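Local coordinates for Cyp101j2 (Sphingobium yanoikuyae, PDB 5KYO), which is a haem-containing cytochrome P450 monooxygenase from Sphingobium yanoikuyae that probably hydroxylates the monoterpene 1,8-cineole, at residues V44-I49 and T77-G82; S159-F164 and A398-F403; D58-W63 and R312-V317. All coordinates share one frame; numbering follows the deposited sequence.

Contact 1 of 3, residues V44-I49 and T77-G82; sequences VFDFDI and TPHNGG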
loop_
_atom_site.group_PDB
_atom_site.type_symbol
_atom_site.label_atom_id
_atom_site.label_comp_id
_atom_site.label_asym_id
_atom_site.label_seq_id
_atom_site.Cartn_x
_atom_site.Cartn_y
_atom_site.Cartn_z
ATOM N N VAL A 44 12.309 -25.322 -1.149
ATOM C CA VAL A 44 12.849 -24.500 -0.063
ATOM C C VAL A 44 13.759 -23.362 -0.566
ATOM O O VAL A 44 14.611 -23.593 -1.434
ATOM C CB VAL A 44 13.626 -25.386 0.929
ATOM C CG1 VAL A 44 14.288 -24.545 2.003
ATOM C CG2 VAL A 44 12.686 -26.398 1.545
ATOM N N PHE A 45 13.571 -22.150 -0.028
ATOM C CA PHE A 45 14.369 -20.981 -0.414
ATOM C C PHE A 45 14.420 -19.963 0.733
ATOM O O PHE A 45 13.590 -20.004 1.638
ATOM C CB PHE A 45 13.828 -20.403 -1.744
ATOM C CG PHE A 45 12.646 -19.474 -1.609
ATOM C CD1 PHE A 45 12.642 -18.222 -2.225
ATOM C CD2 PHE A 45 11.551 -19.841 -0.848
ATOM C CE1 PHE A 45 11.559 -17.393 -2.121
ATOM C CE2 PHE A 45 10.478 -19.013 -0.741
ATOM C CZ PHE A 45 10.475 -17.784 -1.369
ATOM N N ASP A 46 15.443 -19.111 0.718
ATOM C CA ASP A 46 15.805 -18.278 1.868
ATOM C C ASP A 46 15.216 -16.883 1.756
ATOM O O ASP A 46 15.898 -15.925 1.376
ATOM C CB ASP A 46 17.337 -18.229 2.004
ATOM C CG ASP A 46 17.810 -17.451 3.234
ATOM O OD1 ASP A 46 16.968 -17.072 4.078
ATOM O OD2 ASP A 46 19.037 -17.235 3.370
ATOM N N PHE A 47 13.941 -16.765 2.118
ATOM C CA PHE A 47 13.198 -15.540 1.854
ATOM C C PHE A 47 12.670 -14.916 3.142
ATOM O O PHE A 47 11.945 -15.561 3.904
ATOM C CB PHE A 47 12.064 -15.844 0.898
ATOM C CG PHE A 47 11.314 -14.619 0.441
ATOM C CD1 PHE A 47 11.825 -13.792 -0.564
ATOM C CD2 PHE A 47 10.108 -14.285 1.035
ATOM C CE1 PHE A 47 11.147 -12.664 -0.956
ATOM C CE2 PHE A 47 9.408 -13.159 0.650
ATOM C CZ PHE A 47 9.923 -12.344 -0.344
ATOM N N ASP A 48 13.072 -13.677 3.410
ATOM C CA ASP A 48 12.535 -12.913 4.548
ATOM C C ASP A 48 11.903 -11.629 3.982
ATOM O O ASP A 48 12.598 -10.782 3.422
ATOM C CB ASP A 48 13.632 -12.586 5.584
ATOM C CG ASP A 48 13.069 -12.164 6.938
ATOM O OD1 ASP A 48 11.862 -11.875 7.007
ATOM O OD2 ASP A 48 13.828 -12.125 7.938
ATOM N N ILE A 49 10.583 -11.518 4.100
ATOM C CA ILE A 49 9.851 -10.380 3.518
ATOM C C ILE A 49 10.175 -9.109 4.291
ATOM O O ILE A 49 9.870 -8.008 3.837
ATOM C CB ILE A 49 8.330 -10.638 3.514
ATOM C CG1 ILE A 49 7.558 -9.575 2.706
ATOM C CG2 ILE A 49 7.831 -10.699 4.919
ATOM C CD1 ILE A 49 8.103 -9.312 1.293
ATOM N N THR A 77 9.452 -20.899 2.396
ATOM C CA THR A 77 10.537 -20.323 3.191
ATOM C C THR A 77 10.320 -20.641 4.667
ATOM O O THR A 77 9.195 -20.566 5.162
ATOM C CB THR A 77 10.645 -18.775 2.993
ATOM O OG1 THR A 77 11.621 -18.214 3.892
ATOM C CG2 THR A 77 9.294 -18.103 3.232
ATOM N N PRO A 78 11.398 -21.003 5.377
ATOM C CA PRO A 78 11.300 -21.281 6.817
ATOM C C PRO A 78 11.103 -20.028 7.672
ATOM O O PRO A 78 10.761 -20.149 8.846
ATOM C CB PRO A 78 12.651 -21.931 7.138
ATOM C CG PRO A 78 13.587 -21.353 6.121
ATOM C CD PRO A 78 12.761 -21.240 4.862
ATOM N N HIS A 79 11.331 -18.850 7.096
ATOM C CA HIS A 79 11.240 -17.600 7.850
ATOM C C HIS A 79 9.785 -17.225 8.153
ATOM O O HIS A 79 8.878 -17.630 7.425
ATOM C CB HIS A 79 11.923 -16.468 7.081
ATOM C CG HIS A 79 13.410 -16.613 6.986
ATOM N ND1 HIS A 79 14.281 -15.909 7.793
ATOM C CD2 HIS A 79 14.180 -17.393 6.193
ATOM C CE1 HIS A 79 15.524 -16.250 7.495
ATOM N NE2 HIS A 79 15.489 -17.148 6.527
ATOM N N ASN A 80 9.577 -16.472 9.233
ATOM C CA ASN A 80 8.259 -15.912 9.554
ATOM C C ASN A 80 7.163 -16.982 9.647
ATOM O O ASN A 80 6.199 -16.949 8.900
ATOM C CB ASN A 80 7.891 -14.845 8.497
ATOM C CG ASN A 80 8.861 -13.676 8.495
ATOM O OD1 ASN A 80 9.233 -13.166 9.554
ATOM N ND2 ASN A 80 9.310 -13.271 7.306
ATOM N N GLY A 81 7.338 -17.953 10.542
ATOM C CA GLY A 81 6.370 -19.026 10.714
ATOM C C GLY A 81 6.425 -20.150 9.682
ATOM O O GLY A 81 5.850 -21.224 9.884
ATOM N N GLY A 82 7.120 -19.911 8.574
ATOM C CA GLY A 82 7.126 -20.849 7.463
ATOM C C GLY A 82 5.935 -20.605 6.554
ATOM O O GLY A 82 4.787 -20.693 6.999
HETATM O O HOH W 1 9.502 -14.360 4.507
HETATM O O HOH W 2 12.038 -11.884 9.875
#

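Contact 2 of 3, residues S159-F164 and A398-F403; sequences SLIEGF and ARIPEF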
loop_
_atom_site.group_PDB
_atom_site.type_symbol
_atom_site.label_atom_id
_atom_site.label_comp_id
_atom_site.label_asym_id
_atom_site.label_seq_id
_atom_site.Cartn_x
_atom_site.Cartn_y
_atom_site.Cartn_z
ATOM N N SER A 159 1.953 24.168 0.542
ATOM C CA SER A 159 2.490 24.726 1.776
ATOM C C SER A 159 3.793 24.028 2.151
ATOM O O SER A 159 4.755 24.669 2.574
ATOM C CB SER A 159 1.459 24.632 2.914
ATOM O OG SER A 159 1.301 23.304 3.397
ATOM N N LEU A 160 3.834 22.720 1.971
ATOM C CA LEU A 160 5.034 21.979 2.311
ATOM C C LEU A 160 6.183 22.353 1.382
ATOM O O LEU A 160 7.290 22.597 1.843
ATOM C CB LEU A 160 4.767 20.473 2.260
ATOM C CG LEU A 160 3.734 19.994 3.302
ATOM C CD1 LEU A 160 3.246 18.604 2.965
ATOM C CD2 LEU A 160 4.353 19.999 4.691
ATOM N N ILE A 161 5.911 22.408 0.085
ATOM C CA ILE A 161 6.957 22.731 -0.892
ATOM C C ILE A 161 7.473 24.140 -0.689
ATOM O O ILE A 161 8.678 24.370 -0.746
ATOM C CB ILE A 161 6.430 22.576 -2.341
ATOM C CG1 ILE A 161 6.069 21.098 -2.610
ATOM C CG2 ILE A 161 7.416 23.167 -3.348
ATOM C CD1 ILE A 161 5.173 20.890 -3.810
ATOM N N GLU A 162 6.579 25.106 -0.453
ATOM C CA GLU A 162 7.080 26.467 -0.306
ATOM C C GLU A 162 7.918 26.582 0.960
ATOM O O GLU A 162 8.844 27.402 1.034
ATOM C CB GLU A 162 5.936 27.476 -0.305
ATOM C CG GLU A 162 5.293 27.610 -1.653
ATOM C CD GLU A 162 6.248 28.146 -2.710
ATOM O OE1 GLU A 162 7.218 28.855 -2.360
ATOM O OE2 GLU A 162 6.015 27.864 -3.900
ATOM N N GLY A 163 7.611 25.721 1.928
ATOM C CA GLY A 163 8.342 25.640 3.178
ATOM C C GLY A 163 9.828 25.379 2.997
ATOM O O GLY A 163 10.651 26.127 3.517
ATOM N N PHE A 164 10.187 24.334 2.253
ATOM C CA PHE A 164 11.594 23.980 2.141
ATOM C C PHE A 164 12.270 24.411 0.840
ATOM O O PHE A 164 13.471 24.227 0.695
ATOM C CB PHE A 164 11.808 22.465 2.350
ATOM C CG PHE A 164 10.854 21.557 1.586
ATOM C CD1 PHE A 164 10.908 21.449 0.205
ATOM C CD2 PHE A 164 9.953 20.757 2.275
ATOM C CE1 PHE A 164 10.046 20.591 -0.485
ATOM C CE2 PHE A 164 9.091 19.899 1.601
ATOM C CZ PHE A 164 9.132 19.815 0.223
ATOM N N ALA A 398 5.730 22.466 -10.838
ATOM C CA ALA A 398 5.530 23.901 -11.033
ATOM C C ALA A 398 6.595 24.720 -10.299
ATOM O O ALA A 398 6.963 25.812 -10.762
ATOM C CB ALA A 398 4.145 24.334 -10.573
ATOM N N ARG A 399 7.068 24.195 -9.169
ATOM C CA ARG A 399 7.901 24.933 -8.223
ATOM C C ARG A 399 9.377 24.523 -8.169
ATOM O O ARG A 399 10.239 25.369 -7.961
ATOM C CB ARG A 399 7.309 24.814 -6.801
ATOM C CG ARG A 399 5.904 25.423 -6.689
ATOM C CD ARG A 399 5.176 25.160 -5.363
ATOM N NE ARG A 399 4.030 26.085 -5.271
ATOM C CZ ARG A 399 2.891 25.872 -5.908
ATOM N NH1 ARG A 399 2.768 24.767 -6.629
ATOM N NH2 ARG A 399 1.882 26.748 -5.843
ATOM N N ILE A 400 9.644 23.225 -8.289
ATOM C CA ILE A 400 10.994 22.657 -8.312
ATOM C C ILE A 400 11.093 21.716 -9.511
ATOM O O ILE A 400 11.020 20.501 -9.371
ATOM C CB ILE A 400 11.322 21.907 -6.984
ATOM C CG1 ILE A 400 11.026 22.816 -5.774
ATOM C CG2 ILE A 400 12.773 21.421 -6.957
ATOM C CD1 ILE A 400 10.955 22.088 -4.427
ATOM N N PRO A 401 11.241 22.302 -10.718
ATOM C CA PRO A 401 11.247 21.532 -11.960
ATOM C C PRO A 401 12.452 20.610 -12.013
ATOM O O PRO A 401 12.331 19.515 -12.571
ATOM C CB PRO A 401 11.322 22.606 -13.051
ATOM C CG PRO A 401 11.851 23.837 -12.358
ATOM C CD PRO A 401 11.300 23.753 -10.964
ATOM N N GLU A 402 13.565 21.045 -11.423
ATOM C CA GLU A 402 14.845 20.365 -11.595
ATOM C C GLU A 402 15.508 20.071 -10.247
ATOM O O GLU A 402 15.757 20.957 -9.435
ATOM C CB GLU A 402 15.776 21.187 -12.493
ATOM C CG GLU A 402 17.257 20.656 -12.584
ATOM C CD GLU A 402 17.432 19.369 -13.382
ATOM O OE1 GLU A 402 16.498 18.957 -14.084
ATOM O OE2 GLU A 402 18.537 18.756 -13.307
ATOM N N PHE A 403 15.807 18.804 -10.029
ATOM C CA PHE A 403 16.299 18.347 -8.752
ATOM C C PHE A 403 17.001 17.017 -8.966
ATOM O O PHE A 403 16.890 16.437 -10.038
ATOM C CB PHE A 403 15.142 18.194 -7.751
ATOM C CG PHE A 403 14.001 17.357 -8.273
ATOM C CD1 PHE A 403 13.048 17.906 -9.114
ATOM C CD2 PHE A 403 13.895 16.014 -7.926
ATOM C CE1 PHE A 403 12.015 17.139 -9.602
ATOM C CE2 PHE A 403 12.849 15.243 -8.398
ATOM C CZ PHE A 403 11.914 15.798 -9.241
#

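Contact 3 of 3, residues D58-W63 and R312-V317; sequences DFHQSW and RRFPVV. With HEM (protoporphyrin IX containing Fe), chain G.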
loop_
_atom_site.group_PDB
_atom_site.type_symbol
_atom_site.label_atom_id
_atom_site.label_comp_id
_atom_site.label_asym_id
_atom_site.label_seq_id
_atom_site.Cartn_x
_atom_site.Cartn_y
_atom_site.Cartn_z
ATOM N N ASP A 58 18.641 -2.673 -7.160
ATOM C CA ASP A 58 17.356 -1.995 -7.199
ATOM C C ASP A 58 16.302 -2.900 -6.569
ATOM O O ASP A 58 16.348 -4.108 -6.748
ATOM C CB ASP A 58 16.983 -1.633 -8.639
ATOM C CG ASP A 58 15.509 -1.335 -8.802
ATOM O OD1 ASP A 58 15.087 -0.204 -8.471
ATOM O OD2 ASP A 58 14.766 -2.229 -9.259
ATOM N N PHE A 59 15.356 -2.316 -5.834
ATOM C CA PHE A 59 14.274 -3.067 -5.182
ATOM C C PHE A 59 13.600 -4.066 -6.115
ATOM O O PHE A 59 13.525 -5.260 -5.820
ATOM C CB PHE A 59 13.213 -2.093 -4.634
ATOM C CG PHE A 59 12.053 -2.763 -3.937
ATOM C CD1 PHE A 59 10.960 -3.220 -4.660
ATOM C CD2 PHE A 59 12.026 -2.865 -2.563
ATOM C CE1 PHE A 59 9.893 -3.808 -4.033
ATOM C CE2 PHE A 59 10.956 -3.452 -1.921
ATOM C CZ PHE A 59 9.891 -3.929 -2.653
ATOM N N HIS A 60 13.093 -3.590 -7.245
ATOM C CA HIS A 60 12.320 -4.477 -8.100
ATOM C C HIS A 60 13.219 -5.481 -8.844
ATOM O O HIS A 60 12.813 -6.622 -9.105
ATOM C CB HIS A 60 11.455 -3.642 -9.040
ATOM C CG HIS A 60 10.359 -2.921 -8.319
ATOM N ND1 HIS A 60 10.557 -1.728 -7.654
ATOM C CD2 HIS A 60 9.076 -3.280 -8.063
ATOM C CE1 HIS A 60 9.434 -1.359 -7.064
ATOM N NE2 HIS A 60 8.520 -2.284 -7.299
ATOM N N GLN A 61 14.445 -5.062 -9.146
ATOM C CA GLN A 61 15.429 -5.934 -9.774
ATOM C C GLN A 61 15.740 -7.121 -8.864
ATOM O O GLN A 61 15.711 -8.260 -9.299
ATOM C CB GLN A 61 16.705 -5.144 -10.096
ATOM C CG GLN A 61 17.928 -5.996 -10.403
ATOM C CD GLN A 61 19.230 -5.219 -10.240
ATOM O OE1 GLN A 61 19.373 -4.416 -9.316
ATOM N NE2 GLN A 61 20.186 -5.457 -11.139
ATOM N N SER A 62 16.028 -6.827 -7.598
ATOM C CA SER A 62 16.215 -7.831 -6.553
ATOM C C SER A 62 15.137 -8.919 -6.574
ATOM O O SER A 62 15.440 -10.134 -6.547
ATOM C CB SER A 62 16.233 -7.137 -5.185
ATOM O OG SER A 62 16.476 -8.051 -4.133
ATOM N N TRP A 63 13.883 -8.473 -6.614
ATOM C CA TRP A 63 12.735 -9.373 -6.657
ATOM C C TRP A 63 12.752 -10.220 -7.921
ATOM O O TRP A 63 12.450 -11.406 -7.884
ATOM C CB TRP A 63 11.418 -8.588 -6.583
ATOM C CG TRP A 63 10.961 -8.240 -5.196
ATOM C CD1 TRP A 63 11.417 -7.219 -4.410
ATOM C CD2 TRP A 63 9.948 -8.905 -4.437
ATOM N NE1 TRP A 63 10.757 -7.220 -3.206
ATOM C CE2 TRP A 63 9.848 -8.246 -3.202
ATOM C CE3 TRP A 63 9.120 -10.000 -4.685
ATOM C CZ2 TRP A 63 8.951 -8.648 -2.209
ATOM C CZ3 TRP A 63 8.232 -10.401 -3.698
ATOM C CH2 TRP A 63 8.155 -9.728 -2.479
ATOM N N ARG A 312 2.309 1.195 -12.409
ATOM C CA ARG A 312 2.747 -0.092 -12.976
ATOM C C ARG A 312 4.163 -0.467 -12.546
ATOM O O ARG A 312 4.431 -1.614 -12.196
ATOM C CB ARG A 312 2.694 -0.088 -14.508
ATOM C CG ARG A 312 3.128 -1.436 -15.099
ATOM C CD ARG A 312 3.709 -1.304 -16.503
ATOM N NE ARG A 312 4.949 -0.534 -16.528
ATOM C CZ ARG A 312 6.145 -1.033 -16.220
ATOM N NH1 ARG A 312 6.249 -2.293 -15.840
ATOM N NH2 ARG A 312 7.234 -0.273 -16.279
ATOM N N ARG A 313 5.073 0.500 -12.572
ATOM C CA ARG A 313 6.510 0.224 -12.417
ATOM C C ARG A 313 6.918 -0.076 -10.972
ATOM O O ARG A 313 7.843 -0.859 -10.738
ATOM C CB ARG A 313 7.317 1.413 -12.963
ATOM C CG ARG A 313 8.842 1.392 -12.722
ATOM C CD ARG A 313 9.581 0.145 -13.247
ATOM N NE ARG A 313 11.002 0.275 -12.956
ATOM C CZ ARG A 313 11.538 -0.008 -11.772
ATOM N NH1 ARG A 313 10.778 -0.477 -10.793
ATOM N NH2 ARG A 313 12.824 0.172 -11.563
ATOM N N PHE A 314 6.205 0.501 -10.002
ATOM C CA PHE A 314 6.615 0.400 -8.605
ATOM C C PHE A 314 5.587 -0.228 -7.655
ATOM O O PHE A 314 5.126 0.424 -6.726
ATOM C CB PHE A 314 6.983 1.795 -8.085
ATOM C CG PHE A 314 8.135 2.413 -8.819
ATOM C CD1 PHE A 314 9.417 1.912 -8.641
ATOM C CD2 PHE A 314 7.941 3.451 -9.709
ATOM C CE1 PHE A 314 10.501 2.456 -9.314
ATOM C CE2 PHE A 314 9.031 4.010 -10.400
ATOM C CZ PHE A 314 10.307 3.502 -10.200
ATOM N N PRO A 315 5.216 -1.493 -7.895
ATOM C CA PRO A 315 4.321 -2.159 -6.939
ATOM C C PRO A 315 5.013 -2.253 -5.573
ATOM O O PRO A 315 6.227 -2.425 -5.553
ATOM C CB PRO A 315 4.102 -3.539 -7.565
ATOM C CG PRO A 315 5.368 -3.758 -8.443
ATOM C CD PRO A 315 5.683 -2.394 -8.967
ATOM N N VAL A 316 4.284 -2.086 -4.462
ATOM C CA VAL A 316 4.938 -2.103 -3.161
ATOM C C VAL A 316 4.348 -3.113 -2.157
ATOM O O VAL A 316 5.035 -3.543 -1.222
ATOM C CB VAL A 316 4.915 -0.679 -2.508
ATOM C CG1 VAL A 316 5.896 0.249 -3.218
ATOM C CG2 VAL A 316 3.496 -0.078 -2.492
ATOM N N VAL A 317 3.096 -3.507 -2.355
ATOM C CA VAL A 317 2.396 -4.323 -1.341
ATOM C C VAL A 317 2.572 -5.838 -1.530
ATOM O O VAL A 317 2.465 -6.350 -2.653
ATOM C CB VAL A 317 0.895 -4.010 -1.312
ATOM C CG1 VAL A 317 0.172 -4.927 -0.325
ATOM C CG2 VAL A 317 0.668 -2.536 -0.923
HETATM C CHA HEM G . -6.488 -2.663 -0.001
HETATM C CHB HEM G . -2.434 -1.087 -2.161
HETATM C CHC HEM G . -3.702 3.512 -1.098
HETATM C CHD HEM G . -7.165 1.843 1.821
HETATM C C1A HEM G . -5.326 -2.666 -0.735
HETATM C C2A HEM G . -4.693 -3.814 -1.374
HETATM C C3A HEM G . -3.558 -3.369 -1.958
HETATM C C4A HEM G . -3.443 -1.937 -1.725
HETATM C CMA HEM G . -2.563 -4.231 -2.775
HETATM C CAA HEM G . -5.192 -5.287 -1.404
HETATM C CBA HEM G . -4.845 -6.048 -0.128
HETATM C CGA HEM G . -5.253 -7.497 -0.255
HETATM O O1A HEM G . -4.724 -8.208 -1.156
HETATM O O2A HEM G . -6.101 -7.963 0.550
HETATM C C1B HEM G . -2.458 0.302 -2.104
HETATM C C2B HEM G . -1.530 1.212 -2.769
HETATM C C3B HEM G . -1.882 2.477 -2.462
HETATM C C4B HEM G . -3.039 2.410 -1.604
HETATM C CMB HEM G . -0.338 0.795 -3.670
HETATM C CAB HEM G . -1.255 3.836 -2.894
HETATM C CBB HEM G . -0.269 4.003 -3.780
HETATM C C1C HEM G . -4.773 3.461 -0.243
HETATM C C2C HEM G . -5.512 4.602 0.265
HETATM C C3C HEM G . -6.464 4.133 1.085
HETATM C C4C HEM G . -6.365 2.686 1.099
HETATM C CMC HEM G . -5.170 6.061 -0.103
HETATM C CAC HEM G . -7.538 4.874 1.900
HETATM C CBC HEM G . -7.822 6.174 1.808
HETATM C C1D HEM G . -7.288 0.485 1.641
HETATM C C2D HEM G . -8.189 -0.385 2.379
HETATM C C3D HEM G . -7.975 -1.760 1.788
HETATM C C4D HEM G . -6.966 -1.623 0.771
HETATM C CMD HEM G . -9.210 -0.087 3.512
HETATM C CAD HEM G . -8.696 -3.051 2.233
HETATM C CBD HEM G . -9.763 -3.464 1.219
HETATM C CGD HEM G . -10.431 -4.735 1.713
HETATM O O1D HEM G . -11.685 -4.811 1.750
HETATM O O2D HEM G . -9.682 -5.670 2.095
HETATM N NA HEM G . -4.535 -1.545 -0.979
HETATM N NB HEM G . -3.356 1.082 -1.405
HETATM N NC HEM G . -5.324 2.311 0.273
HETATM N ND HEM G . -6.587 -0.284 0.722
HETATM FE FE HEM G . -5.051 0.392 -0.488
#

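Contact 1 of 3, residues V44-I49 and T77-G82
Thr-77 CB comes up obliquely to the ring of Phe-45, 3.7 Å from CE2, and the threonine sends its hydroxyl to the next aromatic residue, OG1 giving a 2.7 Å hydrogen bond to Phe-47 O. The motif is a beta hairpin, strands 74-77 and 83-86 at one border of the mixed sheet; its connection holds an ST turn, in which His-79 N donates to Thr-77 OG1, and then a type I' beta turn from His-79 to Gly-82. The loop 44-49 runs beside this connection. With OG1 anti to the backbone N of Thr-77 (chi1 174°), the hydroxyl meets a lone pair of Phe-47 O in the carbonyl plane, which fixes its rotation. Beyond it, His-79 CB packs 3.3 Å from the same Phe-47 O. The imidazole and the Asp-46 carboxylate have nearly parallel planes, 15° apart, yet the 2.9 Å bond from His-79 NE2 to Asp-46 OD1 is bent and weak. Asp-48 is gripped more firmly: Asn-80 ND2 reaches Asp-48 OD1 at 2.9 Å from above the carboxylate plane, with the amide turned 63° to it, and Tyr-50 N donates to that oxygen too. Phe-45 and Phe-47 turn inward onto Val-85 and Ile-66. One water closes the seam, donating to Phe-47 O at 2.8 Å while accepting from Ile-49 N and Asn-80 ND2.

Contact 2 of 3, residues S159-F164 and A398-F403
Glu-162 and Arg-399 form a salt bridge across the ends of two helices, with Arg-399 NE 3.0 Å from Glu-162 OE2. The N-H points well off the oxygen (128° at the hydrogen), so as a hydrogen bond it is weak. The carboxylate comes in at the edge of the guanidinium, close to its plane, with the two flat groups turned 75° to each other. A bend at chi2 of Glu-162 (-63°) folds its acid group back toward the arginine, whose own chain runs extended from CG to NE. The guanidinium has a second acid: Arg-399 NH1 is salt-bridged to Glu-395, one turn back on its own helix, and this is its stronger polar partner. The backbone is served as well, since Arg-399 O accepts from Arg-165 NE just past the other helix. Both Glu-162 and Arg-399 also touch a crystal neighbour, which may influence how they are posed.

Beneath the charges the contact is apolar. Ile-161 CG2 packs 3.6 Å from Arg-399 CD, the methyl meeting the aliphatic part of the arginine, and lies 3.9 Å from Ile-400 CD1. That same CD1 approaches the edge of the Phe-164 ring, 4.3 Å from CE1. In the P450 fold 382-399 is the L helix, and 149-164 is probably helix D; Phe-176 of helix 172-177 packs on Ile-161 and Phe-164, and Trp-428 near the C-terminus touches Ile-400.

Contact 3 of 3, residues D58-W63 and R312-V317
The imidazole of His-60 is sandwiched between a bare carbonyl and a phenyl edge: Arg-313 O lies over the centre of one face, 3.7 Å above the plane, and Phe-59 CD1 over the other. Arg-313 O is buried by this contact and has no hydrogen-bond partner in the model, so the ring face is what it meets at the end of its helix. At its rim the same ring makes the main polar link, His-60 NE2 donating to Pro-315 O at 2.9 Å with an angle of 152° at the hydrogen. The donor sits in the carbonyl plane on a lone pair, which ties the side chain to the backbone that has just left helix 303-313. Pro-315 CD packs 3.3 Å from NE2 of His-60, and Phe-314 turns an edge toward the imidazole in an offset edge-to-face pair, planes 70° apart.

Asp-58 N-caps helix 59-69 in a capping box with Gln-61. Asp-58 OD1 also faces Arg-313 NH2 at 3.9 Å, a long salt bridge; the stronger partner of Arg-313 is Leu-358, whose O accepts a hydrogen bond from NE. On helix 303-313, the K helix of P450s, Glu-309 and Arg-312 form the salt bridge of the ExxR motif. Downstream, Val-317 CG2 touches the haem meso carbon CHB at 3.6 Å, and strand 318-323 begins. Phe-281 of helix 273-288, part of the long central helix of P450s, meets the rings of Phe-59, His-60 and Phe-314, while Thr-274 of that helix touches Val-317.

Contacts 1 and 3 adjoin: Ile-49 CD1 packs 3.7 Å from Trp-63 CZ2, so the loop before helix 59-69 leans on the helix that contact 3 joins to the segment leading from helix 303-313 to the haem. Contact 2 stands apart, with its centre about 42 Å from that of contact 1 and on the opposite side of the chain's centre. Contact 3 is deepest, its centre about 13 Å from the centre of the chain, and relies on aromatic rings and backbone carbonyls. Contact 1 is partly buried and uses carboxylates, an amide and waters on a hairpin. Contact 2 puts an ion pair at the surface over a buried apolar layer between helix ends.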